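Local coordinates for MdbA (Actinomyces oris, PDB 4Z7X), which probably forms disulfide bonds in proteins as a thioredoxin-fold thiol-disulfide oxidoreductase linked to sortase-mediated pilus assembly, at residues L92-C97 and Q122-H127; H69-E74 and E132-A137; M112-D117 and K162-K167. All coordinates share one frame; numbering follows the deposited sequence. Where two conformers were deposited one is given.

Contact 1 of 3, residues L92-C97 and Q122-H127; sequences LALHPC and QSLSFH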
# COMPACT_ATOMS: atom_id res chain seq x y z
N LEU A 92 5.21 4.00 8.05
CA LEU A 92 4.31 3.99 6.89
C LEU A 92 3.24 2.93 7.09
O LEU A 92 3.55 1.76 7.33
CB LEU A 92 5.08 3.73 5.59
CG LEU A 92 4.24 3.66 4.32
CD1 LEU A 92 3.66 5.03 3.98
CD2 LEU A 92 5.03 3.15 3.13
N ALA A 93 1.98 3.34 6.94
CA ALA A 93 0.88 2.39 6.98
C ALA A 93 0.07 2.48 5.70
O ALA A 93 -0.43 3.56 5.35
CB ALA A 93 -0.01 2.67 8.19
N LEU A 94 -0.01 1.37 4.98
CA LEU A 94 -0.69 1.30 3.69
C LEU A 94 -2.03 0.62 3.88
O LEU A 94 -2.08 -0.46 4.43
CB LEU A 94 0.14 0.54 2.66
CG LEU A 94 1.47 1.20 2.28
CD1 LEU A 94 2.25 0.36 1.29
CD2 LEU A 94 1.28 2.58 1.73
N HIS A 95 -3.09 1.31 3.44
CA HIS A 95 -4.48 0.86 3.65
C HIS A 95 -5.15 0.64 2.30
O HIS A 95 -5.54 1.60 1.65
CB HIS A 95 -5.30 1.89 4.42
CG HIS A 95 -4.80 2.24 5.78
ND1 HIS A 95 -5.46 1.88 6.94
CD2 HIS A 95 -3.73 2.98 6.17
CE1 HIS A 95 -4.82 2.37 7.99
NE2 HIS A 95 -3.77 3.06 7.55
N PRO A 96 -5.31 -0.63 1.87
CA PRO A 96 -5.88 -0.91 0.56
C PRO A 96 -7.40 -0.89 0.60
O PRO A 96 -7.99 -1.24 1.60
CB PRO A 96 -5.39 -2.33 0.28
CG PRO A 96 -5.38 -2.96 1.64
CD PRO A 96 -4.94 -1.87 2.57
N CYS A 97 -8.00 -0.48 -0.51
CA CYS A 97 -9.42 -0.69 -0.74
C CYS A 97 -9.75 -0.90 -2.21
O CYS A 97 -8.88 -0.84 -3.06
CB CYS A 97 -10.21 0.48 -0.13
SG CYS A 97 -10.05 2.01 -1.06
N GLN A 122 10.44 -7.71 -0.60
CA GLN A 122 10.16 -7.02 -1.86
C GLN A 122 8.79 -6.40 -1.91
O GLN A 122 8.36 -5.90 -2.95
CB GLN A 122 10.31 -7.98 -3.02
CG GLN A 122 11.75 -8.38 -3.31
CD GLN A 122 12.28 -9.51 -2.48
OE1 GLN A 122 11.60 -10.50 -2.26
NE2 GLN A 122 13.54 -9.40 -2.09
N SER A 123 8.08 -6.38 -0.78
CA SER A 123 6.69 -5.91 -0.80
C SER A 123 6.53 -4.43 -1.19
O SER A 123 5.66 -4.11 -2.00
CB SER A 123 5.94 -6.18 0.50
OG SER A 123 6.56 -5.58 1.60
N LEU A 124 7.34 -3.53 -0.61
CA LEU A 124 7.16 -2.11 -0.94
C LEU A 124 7.55 -1.82 -2.40
O LEU A 124 6.88 -1.03 -3.09
CB LEU A 124 7.88 -1.23 0.08
CG LEU A 124 7.55 0.25 0.04
CD1 LEU A 124 6.06 0.50 0.16
CD2 LEU A 124 8.32 0.99 1.12
N SER A 125 8.57 -2.49 -2.91
CA SER A 125 8.98 -2.34 -4.30
C SER A 125 7.92 -2.90 -5.24
O SER A 125 7.64 -2.36 -6.31
CB SER A 125 10.28 -3.07 -4.53
OG SER A 125 11.31 -2.41 -3.87
N PHE A 126 7.28 -3.99 -4.81
CA PHE A 126 6.21 -4.59 -5.64
C PHE A 126 4.99 -3.67 -5.68
O PHE A 126 4.34 -3.52 -6.71
CB PHE A 126 5.85 -5.97 -5.14
CG PHE A 126 4.86 -6.67 -6.02
CD1 PHE A 126 5.20 -7.06 -7.32
CD2 PHE A 126 3.62 -6.97 -5.56
CE1 PHE A 126 4.29 -7.71 -8.12
CE2 PHE A 126 2.68 -7.64 -6.37
CZ PHE A 126 3.01 -7.97 -7.66
N HIS A 127 4.68 -3.07 -4.55
CA HIS A 127 3.62 -2.07 -4.49
C HIS A 127 3.83 -0.99 -5.53
O HIS A 127 2.95 -0.64 -6.30
CB HIS A 127 3.60 -1.46 -3.08
CG HIS A 127 2.60 -0.38 -2.87
ND1 HIS A 127 1.26 -0.63 -2.69
CD2 HIS A 127 2.75 0.96 -2.76
CE1 HIS A 127 0.64 0.51 -2.50
NE2 HIS A 127 1.52 1.49 -2.52
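Leu-124, in the first turn of helix 123-140, meets strand 92-96 through a single methyl. Its CD1 lies 4.0 Å from CD1 of Leu-94 and 4.1 Å from CD2 of Leu-92, so that one branch fills the step between two residues on the same face of the strand. The two encounters differ in direction: Leu-92 and Leu-124 approach tip to tip, whereas Leu-94 runs across Leu-124 at about a right angle. Ile-81 packs on Leu-92 and Leu-85 on Leu-124, both from helix 68-86. In the thioredoxin fold, which the family assignment indicates here, helices cover a central sheet; strand 91-96 is one of its inner strands, and helix 123-140 follows it in a helical stretch consistent with the insertion of DsbA-like proteins. The axes of the two short segments come no closer than 12.2 Å and are inclined at 50°, a gap that only side chains bridge. One turn further on, His-127 turns the face of its imidazole to the strand. CD1 of Leu-94 sits 4.0 Å from the ring centroid and only 5° off the normal, an almost perfectly centred CH-pi contact. With CG anti to the backbone N (chi1 178°), the ring is carried out from the helix toward the sheet. Its ND1 is hydrogen-bonded to Tyr-65 OH, while Phe-63 and Phe-131 meet the imidazole edge-to-face.

Contact 2 of 3, residues H69-E74 and E132-A137; sequences HCAQFE and EIFSQA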
# COMPACT_ATOMS: atom_id res chain seq x y z
N HIS A 69 -5.40 8.72 -9.45
CA HIS A 69 -4.80 9.68 -8.54
C HIS A 69 -3.81 9.02 -7.58
O HIS A 69 -2.76 9.59 -7.25
CB HIS A 69 -5.88 10.43 -7.77
CG HIS A 69 -6.75 11.27 -8.63
ND1 HIS A 69 -8.00 10.89 -9.05
CD2 HIS A 69 -6.51 12.48 -9.19
CE1 HIS A 69 -8.51 11.84 -9.81
NE2 HIS A 69 -7.62 12.81 -9.91
N CYS A 70 -4.13 7.82 -7.12
CA CYS A 70 -3.21 7.00 -6.33
C CYS A 70 -1.96 6.62 -7.12
O CYS A 70 -0.87 6.61 -6.58
CB CYS A 70 -3.90 5.73 -5.83
SG CYS A 70 -5.19 6.09 -4.63
N ALA A 71 -2.12 6.30 -8.40
CA ALA A 71 -0.95 5.96 -9.23
C ALA A 71 -0.04 7.17 -9.35
O ALA A 71 1.18 7.03 -9.26
CB ALA A 71 -1.39 5.46 -10.61
N GLN A 72 -0.62 8.35 -9.56
CA GLN A 72 0.16 9.59 -9.69
C GLN A 72 0.86 9.87 -8.36
O GLN A 72 2.03 10.29 -8.33
CB GLN A 72 -0.75 10.79 -10.04
CG GLN A 72 -1.36 10.77 -11.44
CD GLN A 72 -2.28 11.95 -11.70
OE1 GLN A 72 -3.50 11.81 -11.77
NE2 GLN A 72 -1.70 13.14 -11.84
N PHE A 73 0.13 9.66 -7.25
CA PHE A 73 0.67 9.91 -5.93
C PHE A 73 1.86 9.05 -5.67
O PHE A 73 2.89 9.53 -5.20
CB PHE A 73 -0.42 9.69 -4.87
CG PHE A 73 -0.01 10.06 -3.46
CD1 PHE A 73 0.72 9.16 -2.68
CD2 PHE A 73 -0.37 11.30 -2.89
CE1 PHE A 73 1.11 9.49 -1.40
CE2 PHE A 73 -0.00 11.62 -1.61
CZ PHE A 73 0.74 10.72 -0.85
N GLU A 74 1.73 7.77 -5.96
CA GLU A 74 2.81 6.83 -5.78
C GLU A 74 4.03 7.23 -6.63
O GLU A 74 5.17 7.23 -6.13
CB GLU A 74 2.34 5.41 -6.11
CG GLU A 74 3.48 4.39 -6.18
CD GLU A 74 4.16 4.07 -4.85
OE1 GLU A 74 5.24 3.41 -4.89
OE2 GLU A 74 3.61 4.46 -3.79
N GLU A 132 3.11 1.20 -11.15
CA GLU A 132 3.82 1.58 -12.38
C GLU A 132 3.13 0.97 -13.60
O GLU A 132 3.05 1.57 -14.66
CB GLU A 132 5.29 1.12 -12.29
CG GLU A 132 6.18 1.53 -13.45
CD GLU A 132 7.66 1.45 -13.09
OE1 GLU A 132 7.99 1.15 -11.92
OE2 GLU A 132 8.50 1.66 -13.97
N ILE A 133 2.65 -0.25 -13.44
CA ILE A 133 1.89 -0.89 -14.55
C ILE A 133 0.70 0.02 -14.94
O ILE A 133 0.45 0.30 -16.12
CB ILE A 133 1.36 -2.30 -14.18
CG1 ILE A 133 2.49 -3.31 -14.12
CG2 ILE A 133 0.34 -2.82 -15.18
CD1 ILE A 133 2.09 -4.67 -13.60
N PHE A 134 -0.04 0.45 -13.93
CA PHE A 134 -1.23 1.25 -14.16
C PHE A 134 -0.84 2.59 -14.75
O PHE A 134 -1.46 3.04 -15.71
CB PHE A 134 -2.00 1.41 -12.84
CG PHE A 134 -3.40 1.92 -13.01
CD1 PHE A 134 -4.46 1.04 -13.15
CD2 PHE A 134 -3.66 3.27 -13.02
CE1 PHE A 134 -5.75 1.51 -13.31
CE2 PHE A 134 -4.95 3.75 -13.18
CZ PHE A 134 -6.00 2.86 -13.32
N SER A 135 0.19 3.23 -14.20
CA SER A 135 0.63 4.50 -14.75
C SER A 135 1.04 4.38 -16.22
O SER A 135 0.72 5.23 -17.04
CB SER A 135 1.81 5.06 -13.96
OG SER A 135 1.42 5.43 -12.68
N GLN A 136 1.78 3.34 -16.56
CA GLN A 136 2.20 3.20 -17.93
C GLN A 136 0.95 2.98 -18.83
O GLN A 136 0.86 3.52 -19.97
CB GLN A 136 3.23 2.06 -18.06
CG GLN A 136 4.60 2.44 -17.50
CD GLN A 136 5.23 3.62 -18.24
OE1 GLN A 136 5.39 3.60 -19.46
NE2 GLN A 136 5.58 4.66 -17.49
N ALA A 137 -0.03 2.21 -18.36
CA ALA A 137 -1.24 2.00 -19.16
C ALA A 137 -2.03 3.29 -19.40
O ALA A 137 -2.57 3.48 -20.48
CB ALA A 137 -2.15 0.91 -18.56
O HOH W 1 2.63 5.03 -10.33
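Ala-71 of helix 68-86 and Ser-135 of helix 123-140 face each other where the two helices come close, their CA atoms only 5.9 Å apart. Small residues on both sides permit this approach. The tight part of the contact is gathered round one methyl group: CB of Ala-71 lies 3.5 Å from OG of Ser-135 and 4.0 Å from CD2 of Phe-134. The methyl comes to the phenyl ring obliquely, nearest CD2. The ring's position follows from the first torsion, which sets CG anti to the backbone N (chi1 -166°) and lets the ring reach across beside the alanine. Phe-131, one turn earlier on helix 123-140, also packs against Ala-71 and extends the apolar patch toward Cys-70.

On the looser side the helices are joined through solvent. A water molecule donates a hydrogen bond to the carbonyl O of Ala-71 at 2.7 Å and is hydrogen-bonded to OG of Ser-135, also at 2.7 Å. OG stands beside the backbone N and anti to the carbonyl carbon (chi1 -68°), and a weak hydrogen bond ties it back to the carbonyl of Phe-131 in its own helix.

Cys-70 belongs to a CxxC sequence at the start of helix 68-86, consistent with the redox motif of thioredoxin-like oxidoreductases, so the contact sets helix 123-140 against the early turns of that helix. Because OG of Ser-135 and the carbonyl O of Ala-71 stand 3.8 Å apart, too far to pair well directly, the water gives both a partner, and the partly buried seam can probably tolerate a polar margin right beside its apolar methyl contact.

Contact 3 of 3, residues M112-D117 and K162-K167; sequences MGVVLD and KEVSAK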
# COMPACT_ATOMS: atom_id res chain seq x y z
N MSE A 112 -0.24 -9.27 -4.35
CA MSE A 112 0.39 -8.60 -3.20
C MSE A 112 0.29 -9.46 -1.96
O MSE A 112 1.22 -9.48 -1.16
CB MSE A 112 -0.25 -7.23 -2.94
CG MSE A 112 0.36 -6.51 -1.72
SE MSE A 112 2.36 -6.36 -1.72
CE MSE A 112 2.38 -4.74 -2.81
N GLY A 113 -0.81 -10.18 -1.78
CA GLY A 113 -0.95 -11.06 -0.61
C GLY A 113 0.12 -12.14 -0.61
O GLY A 113 0.72 -12.45 0.42
N VAL A 114 0.38 -12.71 -1.79
CA VAL A 114 1.43 -13.73 -1.90
C VAL A 114 2.79 -13.10 -1.58
O VAL A 114 3.59 -13.67 -0.85
CB VAL A 114 1.47 -14.31 -3.34
CG1 VAL A 114 2.68 -15.22 -3.52
CG2 VAL A 114 0.18 -15.04 -3.72
N VAL A 115 3.05 -11.89 -2.11
CA VAL A 115 4.31 -11.23 -1.82
C VAL A 115 4.45 -10.95 -0.31
O VAL A 115 5.53 -11.18 0.28
CB VAL A 115 4.50 -9.97 -2.70
CG1 VAL A 115 5.76 -9.26 -2.27
CG2 VAL A 115 4.57 -10.36 -4.13
N LEU A 116 3.41 -10.39 0.31
CA LEU A 116 3.48 -10.15 1.74
C LEU A 116 3.78 -11.39 2.55
O LEU A 116 4.54 -11.35 3.51
CB LEU A 116 2.19 -9.52 2.24
CG LEU A 116 1.97 -8.07 1.78
CD1 LEU A 116 0.56 -7.58 2.07
CD2 LEU A 116 2.97 -7.10 2.41
N ASP A 117 3.15 -12.48 2.17
CA ASP A 117 3.28 -13.71 2.91
C ASP A 117 4.58 -14.46 2.62
O ASP A 117 5.09 -15.14 3.50
CB ASP A 117 2.10 -14.65 2.62
CG ASP A 117 0.86 -14.34 3.44
OD1 ASP A 117 0.94 -13.55 4.41
OD2 ASP A 117 -0.20 -14.95 3.14
N LYS A 162 11.36 -16.34 -8.08
CA LYS A 162 10.51 -16.97 -9.06
C LYS A 162 9.51 -17.94 -8.41
O LYS A 162 8.37 -18.03 -8.85
CB LYS A 162 11.34 -17.75 -10.10
CG LYS A 162 12.12 -16.93 -11.09
CD LYS A 162 12.91 -17.90 -11.97
CE LYS A 162 13.58 -17.20 -13.13
NZ LYS A 162 14.26 -15.99 -12.63
N GLU A 163 9.93 -18.65 -7.36
CA GLU A 163 9.03 -19.60 -6.70
C GLU A 163 7.84 -18.90 -6.06
O GLU A 163 6.78 -19.48 -5.90
CB GLU A 163 9.74 -20.50 -5.72
CG GLU A 163 10.42 -19.88 -4.56
CD GLU A 163 10.68 -20.85 -3.40
OE1 GLU A 163 11.08 -20.33 -2.34
OE2 GLU A 163 10.50 -22.09 -3.52
N VAL A 164 8.01 -17.64 -5.74
CA VAL A 164 6.92 -16.85 -5.18
C VAL A 164 5.98 -16.30 -6.25
O VAL A 164 4.74 -16.43 -6.14
CB VAL A 164 7.50 -15.71 -4.29
CG1 VAL A 164 6.39 -14.78 -3.76
CG2 VAL A 164 8.26 -16.33 -3.13
N SER A 165 6.54 -15.65 -7.27
CA SER A 165 5.70 -15.09 -8.32
C SER A 165 4.94 -16.20 -9.08
O SER A 165 3.85 -15.95 -9.60
CB SER A 165 6.47 -14.19 -9.24
OG SER A 165 7.44 -14.93 -9.94
N ALA A 166 5.48 -17.43 -9.09
CA ALA A 166 4.80 -18.57 -9.70
C ALA A 166 3.47 -18.89 -9.05
O ALA A 166 2.66 -19.55 -9.67
CB ALA A 166 5.71 -19.81 -9.71
N LYS A 167 3.26 -18.38 -7.83
CA LYS A 167 2.03 -18.63 -7.06
C LYS A 167 0.95 -17.59 -7.33
O LYS A 167 -0.20 -17.74 -6.88
CB LYS A 167 2.35 -18.66 -5.57
CG LYS A 167 3.28 -19.81 -5.19
CD LYS A 167 3.56 -19.85 -3.73
CE LYS A 167 4.50 -21.04 -3.43
NZ LYS A 167 4.64 -21.30 -1.98
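Within the helical part of this thioredoxin-family protein, helix 103-118 packs against the segment 162-167, which begins as a short helix. The meeting is built round Val-114, whose CG1 methyl makes the closest approaches. It lies 3.5 Å from the carbonyl O of Val-164 and 3.7 Å from CG1 of the same residue, thus touching both main chain and side chain at one position. The two valines point in opposite directions and slide past one another, so their branches lie alongside rather than end to end. In Val-114, CG1 is anti to the backbone N (chi1 172°), which leaves this methyl beside its own carbonyl carbon and reaching toward the neighbouring helix. CG1 of Val-164 adopts the same relation to its backbone and also comes within 4.2 Å of the carbonyl O of Val-114.

At the exposed margin, Lys-167 contributes the base of its side chain. Its CB lies 4.0 Å from CG1 of Val-114, and CG2 of Val-114 is 4.2 Å from the carbonyl O of Lys-167. Beyond CG the lysine chain is fully extended and leads away from the segment 112-117; its NZ forms a salt bridge with Glu-118, just past that segment. An aliphatic stem therefore flanks the buried valine while the charged end pairs near the end of helix 103-118.

Phe-168 and Ala-171 of helix 168-174 also pack on Val-114, and Ala-119 meets Val-164. Leu-116, on another side of helix 103-118, lines the pocket occupied by the bound cyclohexylamino sulfonic acid. Valines sliding past each other between a long and a short helix are consistent with the helical insertion of DsbA-like members of the thioredoxin fold.

Overall arrangement
Contact 1 lies near the centre of the chain and joins sheet to helix through leucine methyls and an imidazole face. Contacts 2 and 3 lie farther out. Contact 2 pairs two helices, is partly buried and includes a water bridge, whereas contact 3 sets helix 103-118 against the segment 162-167 through a buried valine pair with a lysine at its margin. Contacts 1 and 2 share helix 123-140 and touch where CD2 of His-127 packs 3.7 Å from OE2 of Glu-74. Helix 103-118 brings contact 3 against contact 1 through Met-112, a selenomethionine, and Leu-116. Contacts 2 and 3 do not touch; their centres are about 21 Å apart.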